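Long-range contacts in avidin (Gallus gallus, PDB 4U46), which belongs to the biotin-binding avidins and, in this engineered form, probably serves as an artificial receptor for small molecules such as sterols: residues A[49-54]-A[73-78]; A[95-100]-A[122-127]. All blocks are in the same frame, centred on the assembly; numbering follows the deposited sequence.

Overall arrangement
Both contacts belong to one antiparallel barrel of eight strands, in which each strand pairs with the next along the chain. Contact 1 comes first. It joins strand 48-57 to the end of strand 67-73 and the loop that leads to strand 80-89. Contact 2 follows in series and pairs strand 95-104 with strand 117-126, the last in the chain. The two lie on opposite sides of the chain's centre, with their own centres 19 Å apart and nearest atoms about 8 Å apart, so they do not touch. Both also touch the second subunit, so residues on these segments serve both the barrel and the tetramer interface.

Contact 1: A[49-54]-A[73-78]; sequences KESPLH and NWKFSE
Ser51 OG accepts the backbone N-H of Lys75 at 3.0 Å from N to OG, with an angle of 152° at the hydrogen. The hydroxyl is turned beside its own backbone N (chi1 -75°). From there it reaches into the bend formed by Trp74, Lys75 and Phe76, where it also lies near Trp74 CE3 and Phe76 CE2. A second bond comes from the backbone. Asn73 N donates to Pro52 O at 3.1 Å, nearly along the C=O axis.

Lys75 lies across Pro52 at about a right angle, and its CD packs on Pro52 CD at 3.7 Å. Its chain bends at chi3 (74°), and its ammonium forms a long salt bridge with Glu50, 3.8 Å from NZ to OE2. The same CD also lies near the buried Glu50 O. Farther out, Lys49 CB meets the Phe76 ring obliquely, 3.5 Å from CD2. The indole N-H of Trp74 is used elsewhere, on Thr81 OG1. Beyond these contacts, Glu78 forms a salt bridge with Arg63 of the second subunit.

Strand 48-57 thus holds the start of the turn between its neighbour, strand 67-73, and strand 80-89. The contact ties a connecting loop to the neighbouring strand at one end of the up-and-down antiparallel beta-barrel of the avidin family.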
loop_
_atom_site.group_PDB
_atom_site.type_symbol
_atom_site.label_atom_id
_atom_site.label_comp_id
_atom_site.label_asym_id
_atom_site.label_seq_id
_atom_site.Cartn_x
_atom_site.Cartn_y
_atom_site.Cartn_z
ATOM N N LYS A 49 20.898 14.071 -6.808
ATOM C CA LYS A 49 19.960 14.652 -7.782
ATOM C C LYS A 49 18.800 15.418 -7.098
ATOM O O LYS A 49 18.319 15.004 -6.057
ATOM C CB LYS A 49 19.359 13.567 -8.686
ATOM C CG LYS A 49 20.298 13.011 -9.746
ATOM C CD LYS A 49 20.879 14.116 -10.630
ATOM C CE LYS A 49 21.690 13.562 -11.784
ATOM N NZ LYS A 49 22.790 12.672 -11.314
ATOM N N GLU A 50 18.366 16.488 -7.759
ATOM C CA GLU A 50 17.362 17.444 -7.302
ATOM C C GLU A 50 16.121 17.279 -8.207
ATOM O O GLU A 50 16.270 17.073 -9.408
ATOM C CB GLU A 50 17.920 18.862 -7.450
ATOM C CG GLU A 50 18.411 19.256 -8.881
ATOM C CD GLU A 50 19.583 18.409 -9.454
ATOM O OE1 GLU A 50 20.471 17.986 -8.692
ATOM O OE2 GLU A 50 19.629 18.152 -10.679
ATOM N N SER A 51 14.914 17.311 -7.642
ATOM C CA SER A 51 13.721 17.193 -8.434
ATOM C C SER A 51 12.593 18.061 -7.835
ATOM O O SER A 51 12.491 18.223 -6.610
ATOM C CB SER A 51 13.248 15.754 -8.527
ATOM O OG SER A 51 14.020 14.930 -9.399
ATOM N N PRO A 52 11.746 18.608 -8.684
ATOM C CA PRO A 52 10.678 19.413 -8.113
ATOM C C PRO A 52 9.578 18.571 -7.449
ATOM O O PRO A 52 9.260 17.445 -7.903
ATOM C CB PRO A 52 10.151 20.223 -9.328
ATOM C CG PRO A 52 10.407 19.314 -10.493
ATOM C CD PRO A 52 11.668 18.534 -10.157
ATOM N N LEU A 53 8.983 19.143 -6.403
ATOM C CA LEU A 53 7.729 18.618 -5.824
ATOM C C LEU A 53 6.635 19.713 -5.769
ATOM O O LEU A 53 6.928 20.925 -5.628
ATOM C CB LEU A 53 7.960 17.936 -4.419
ATOM C CG LEU A 53 8.351 18.876 -3.284
ATOM C CD1 LEU A 53 7.078 19.360 -2.606
ATOM C CD2 LEU A 53 9.298 18.281 -2.230
ATOM N N HIS A 54 5.397 19.262 -5.866
ATOM C CA HIS A 54 4.193 20.097 -5.696
ATOM C C HIS A 54 3.129 19.391 -4.874
ATOM O O HIS A 54 2.803 18.232 -5.148
ATOM C CB HIS A 54 3.546 20.381 -7.064
ATOM C CG HIS A 54 4.537 20.873 -8.055
ATOM N ND1 HIS A 54 4.865 22.209 -8.160
ATOM C CD2 HIS A 54 5.394 20.203 -8.864
ATOM C CE1 HIS A 54 5.807 22.353 -9.082
ATOM N NE2 HIS A 54 6.146 21.153 -9.525
ATOM N N ASN A 73 8.111 14.900 -9.151
ATOM C CA ASN A 73 8.174 14.643 -10.588
ATOM C C ASN A 73 9.670 14.463 -10.946
ATOM O O ASN A 73 10.395 15.433 -11.180
ATOM C CB ASN A 73 7.502 15.771 -11.354
ATOM C CG ASN A 73 7.369 15.476 -12.843
ATOM O OD1 ASN A 73 7.637 14.369 -13.322
ATOM N ND2 ASN A 73 6.981 16.485 -13.580
ATOM N N TRP A 74 10.131 13.222 -10.836
ATOM C CA TRP A 74 11.575 12.876 -10.848
ATOM C C TRP A 74 12.190 13.335 -12.187
ATOM O O TRP A 74 11.575 13.175 -13.207
ATOM C CB TRP A 74 11.794 11.384 -10.686
ATOM C CG TRP A 74 11.329 10.846 -9.359
ATOM C CD1 TRP A 74 10.304 10.005 -9.152
ATOM C CD2 TRP A 74 11.890 11.119 -8.096
ATOM N NE1 TRP A 74 10.159 9.740 -7.839
ATOM C CE2 TRP A 74 11.124 10.411 -7.148
ATOM C CE3 TRP A 74 12.961 11.901 -7.658
ATOM C CZ2 TRP A 74 11.390 10.465 -5.795
ATOM C CZ3 TRP A 74 13.229 11.948 -6.343
ATOM C CH2 TRP A 74 12.450 11.233 -5.399
ATOM N N LYS A 75 13.323 14.018 -12.121
ATOM C CA LYS A 75 13.913 14.661 -13.309
ATOM C C LYS A 75 14.897 13.734 -14.031
ATOM O O LYS A 75 15.255 13.999 -15.171
ATOM C CB LYS A 75 14.652 15.936 -12.921
ATOM C CG LYS A 75 13.813 17.190 -12.976
ATOM C CD LYS A 75 14.612 18.391 -12.454
ATOM C CE LYS A 75 15.665 18.864 -13.443
ATOM N NZ LYS A 75 16.767 19.583 -12.743
ATOM N N PHE A 76 15.270 12.647 -13.365
ATOM C CA PHE A 76 16.214 11.669 -13.886
ATOM C C PHE A 76 15.593 10.293 -14.152
ATOM O O PHE A 76 16.285 9.336 -14.450
ATOM C CB PHE A 76 17.375 11.568 -12.892
ATOM C CG PHE A 76 16.944 11.168 -11.491
ATOM C CD1 PHE A 76 16.653 9.852 -11.184
ATOM C CD2 PHE A 76 16.796 12.123 -10.496
ATOM C CE1 PHE A 76 16.220 9.489 -9.903
ATOM C CE2 PHE A 76 16.366 11.773 -9.224
ATOM C CZ PHE A 76 16.086 10.447 -8.926
ATOM N N SER A 77 14.269 10.199 -14.113
ATOM C CA SER A 77 13.583 8.951 -14.228
ATOM C C SER A 77 12.233 9.184 -14.932
ATOM O O SER A 77 11.724 10.301 -14.885
ATOM C CB SER A 77 13.383 8.394 -12.790
ATOM O OG SER A 77 12.511 7.284 -12.822
ATOM N N GLU A 78 11.661 8.150 -15.542
ATOM C CA GLU A 78 10.285 8.153 -16.066
ATOM C C GLU A 78 9.148 7.954 -15.003
ATOM O O GLU A 78 7.935 7.997 -15.327
ATOM C CB GLU A 78 10.107 7.100 -17.161
ATOM C CG GLU A 78 10.933 7.361 -18.421
ATOM C CD GLU A 78 10.799 6.268 -19.486
ATOM O OE1 GLU A 78 9.959 5.346 -19.386
ATOM O OE2 GLU A 78 11.545 6.325 -20.469
#

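Contact 2: A[95-100]-A[122-127]; sequences EVLKTM and NIFTRL
Leu97 and Phe124 form a hydrogen-bonded pair in the antiparallel sheet of the avidin barrel, where strand 95-104 meets strand 117-126. Leu97 N donates to Phe124 O at 2.9 Å, and Phe124 N returns a bond to Leu97 O at 3.0 Å. Both carbonyls also receive a CA-H contact, Phe124 O from Val96 and Leu97 O from Ile123.

Thr99 and Asn122 make the next hydrogen-bonded pair. Asn122 O is gripped twice by Thr99. Thr99 N comes nearly straight at the oxygen, and Thr99 OG1 donates to Asn122 O from above the carbonyl plane at 2.9 Å. With chi1 at 73° the hydroxyl sits between the backbone N and the carbonyl carbon of Thr99, which brings it to the same oxygen that Thr99 N binds. The same OG1 sits at the edge of the Phe124 ring, near its plane. In return, Asn122 N donates to Thr99 O.

On the face with Phe124, Leu97 CB packs against Phe124 CB at 3.9 Å. Trp14 also touches Leu97 here. On the other face, Val96 CG2 meets Ile123 CG2 at 3.6 Å. Lys98 on this face extends to Asp113 of the second subunit, with which it forms a salt bridge.

Near the strand end, a water bridges the backbones, donating to Glu95 O and accepting from Arg126 N. Glu95 OE2 has a second donor, Ser9 N, and Arg126 NH1 is used by Thr11 O. The guanidinium grips the carboxylate side-on, its plane turned 51° from that of the acid. Arg126 NH2 reaches Glu95 OE2 at 3.3 Å, on the syn side but tilted out of the carboxylate plane, while Arg126 NE meets Glu95 OE1 at 2.6 Å from above that plane.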
loop_
_atom_site.group_PDB
_atom_site.type_symbol
_atom_site.label_atom_id
_atom_site.label_comp_id
_atom_site.label_asym_id
_atom_site.label_seq_id
_atom_site.Cartn_x
_atom_site.Cartn_y
_atom_site.Cartn_z
ATOM N N GLU A 95 8.677 18.915 15.630
ATOM C CA GLU A 95 7.827 18.608 14.467
ATOM C C GLU A 95 8.351 17.375 13.757
ATOM O O GLU A 95 9.532 17.263 13.520
ATOM C CB GLU A 95 7.824 19.775 13.472
ATOM C CG GLU A 95 7.129 21.027 13.967
ATOM C CD GLU A 95 7.545 22.234 13.157
ATOM O OE1 GLU A 95 8.737 22.609 13.272
ATOM O OE2 GLU A 95 6.715 22.781 12.394
ATOM N N VAL A 96 7.464 16.463 13.389
ATOM C CA VAL A 96 7.823 15.313 12.614
ATOM C C VAL A 96 6.774 15.027 11.507
ATOM O O VAL A 96 5.563 15.109 11.742
ATOM C CB VAL A 96 8.000 14.083 13.520
ATOM C CG1 VAL A 96 6.777 13.797 14.299
ATOM C CG2 VAL A 96 8.346 12.869 12.717
ATOM N N LEU A 97 7.255 14.793 10.296
ATOM C CA LEU A 97 6.389 14.345 9.202
ATOM C C LEU A 97 6.400 12.837 9.117
ATOM O O LEU A 97 7.433 12.221 8.853
ATOM C CB LEU A 97 6.830 14.963 7.890
ATOM C CG LEU A 97 7.147 16.456 7.832
ATOM C CD1 LEU A 97 7.415 16.807 6.366
ATOM C CD2 LEU A 97 5.959 17.215 8.350
ATOM N N LYS A 98 5.252 12.220 9.391
ATOM C CA LYS A 98 5.081 10.805 9.206
ATOM C C LYS A 98 4.391 10.638 7.858
ATOM O O LYS A 98 3.293 11.191 7.698
ATOM C CB LYS A 98 4.175 10.215 10.287
ATOM C CG LYS A 98 4.655 10.481 11.709
ATOM C CD LYS A 98 5.810 9.616 12.112
ATOM C CE LYS A 98 5.411 8.500 13.066
ATOM N NZ LYS A 98 4.984 7.277 12.326
ATOM N N THR A 99 5.073 9.977 6.915
ATOM C CA THR A 99 4.580 9.785 5.527
ATOM C C THR A 99 4.586 8.352 5.060
ATOM O O THR A 99 5.333 7.482 5.556
ATOM C CB THR A 99 5.383 10.617 4.458
ATOM O OG1 THR A 99 6.683 10.040 4.241
ATOM C CG2 THR A 99 5.559 12.036 4.924
ATOM N N MET A 100 3.702 8.085 4.110
ATOM C CA MET A 100 3.775 6.913 3.305
ATOM C C MET A 100 3.717 7.323 1.818
ATOM O O MET A 100 3.269 8.411 1.512
ATOM C CB MET A 100 2.670 5.953 3.672
ATOM C CG MET A 100 2.873 5.476 5.120
ATOM S SD MET A 100 1.954 4.010 5.392
ATOM C CE MET A 100 2.812 2.837 4.398
ATOM N N ASN A 122 8.406 7.115 5.008
ATOM C CA ASN A 122 9.535 7.968 5.418
ATOM C C ASN A 122 9.115 8.808 6.623
ATOM O O ASN A 122 7.931 9.170 6.763
ATOM C CB ASN A 122 9.997 8.886 4.288
ATOM C CG ASN A 122 11.026 8.252 3.404
ATOM O OD1 ASN A 122 10.768 8.044 2.234
ATOM N ND2 ASN A 122 12.191 7.892 3.970
ATOM N N ILE A 123 10.082 9.064 7.505
ATOM C CA ILE A 123 9.898 9.930 8.627
ATOM C C ILE A 123 10.893 11.104 8.466
ATOM O O ILE A 123 12.064 10.898 8.282
ATOM C CB ILE A 123 10.081 9.155 9.944
ATOM C CG1 ILE A 123 9.102 7.981 10.023
ATOM C CG2 ILE A 123 9.968 10.114 11.124
ATOM C CD1 ILE A 123 9.296 7.123 11.255
ATOM N N PHE A 124 10.417 12.333 8.517
ATOM C CA PHE A 124 11.221 13.504 8.253
ATOM C C PHE A 124 11.224 14.364 9.513
ATOM O O PHE A 124 10.184 14.504 10.183
ATOM C CB PHE A 124 10.625 14.386 7.119
ATOM C CG PHE A 124 10.634 13.766 5.770
ATOM C CD1 PHE A 124 11.747 13.874 4.953
ATOM C CD2 PHE A 124 9.496 13.082 5.285
ATOM C CE1 PHE A 124 11.756 13.285 3.694
ATOM C CE2 PHE A 124 9.477 12.534 4.001
ATOM C CZ PHE A 124 10.609 12.617 3.208
ATOM N N THR A 125 12.373 14.958 9.822
ATOM C CA THR A 125 12.492 15.925 10.919
ATOM C C THR A 125 13.242 17.100 10.356
ATOM O O THR A 125 13.901 16.973 9.328
ATOM C CB THR A 125 13.291 15.369 12.144
ATOM O OG1 THR A 125 14.529 14.794 11.697
ATOM C CG2 THR A 125 12.510 14.343 12.842
ATOM N N ARG A 126 13.106 18.246 11.012
ATOM C CA ARG A 126 13.628 19.481 10.485
ATOM C C ARG A 126 15.125 19.473 10.359
ATOM O O ARG A 126 15.829 18.864 11.179
ATOM C CB ARG A 126 13.197 20.667 11.318
ATOM C CG ARG A 126 11.824 21.153 10.988
ATOM C CD ARG A 126 11.649 22.585 11.409
ATOM N NE ARG A 126 10.288 23.021 11.168
ATOM C CZ ARG A 126 9.819 23.359 9.979
ATOM N NH1 ARG A 126 10.609 23.322 8.906
ATOM N NH2 ARG A 126 8.563 23.738 9.869
ATOM N N LEU A 127 15.601 20.121 9.294
ATOM C CA LEU A 127 17.022 20.253 9.025
ATOM C C LEU A 127 17.372 21.729 9.028
ATOM O O LEU A 127 17.189 22.398 10.037
ATOM C CB LEU A 127 17.340 19.638 7.661
ATOM C CG LEU A 127 18.804 19.495 7.254
ATOM C CD1 LEU A 127 19.420 18.292 7.935
ATOM C CD2 LEU A 127 18.913 19.378 5.740
HETATM O O HOH W 1 11.887 18.511 13.618
#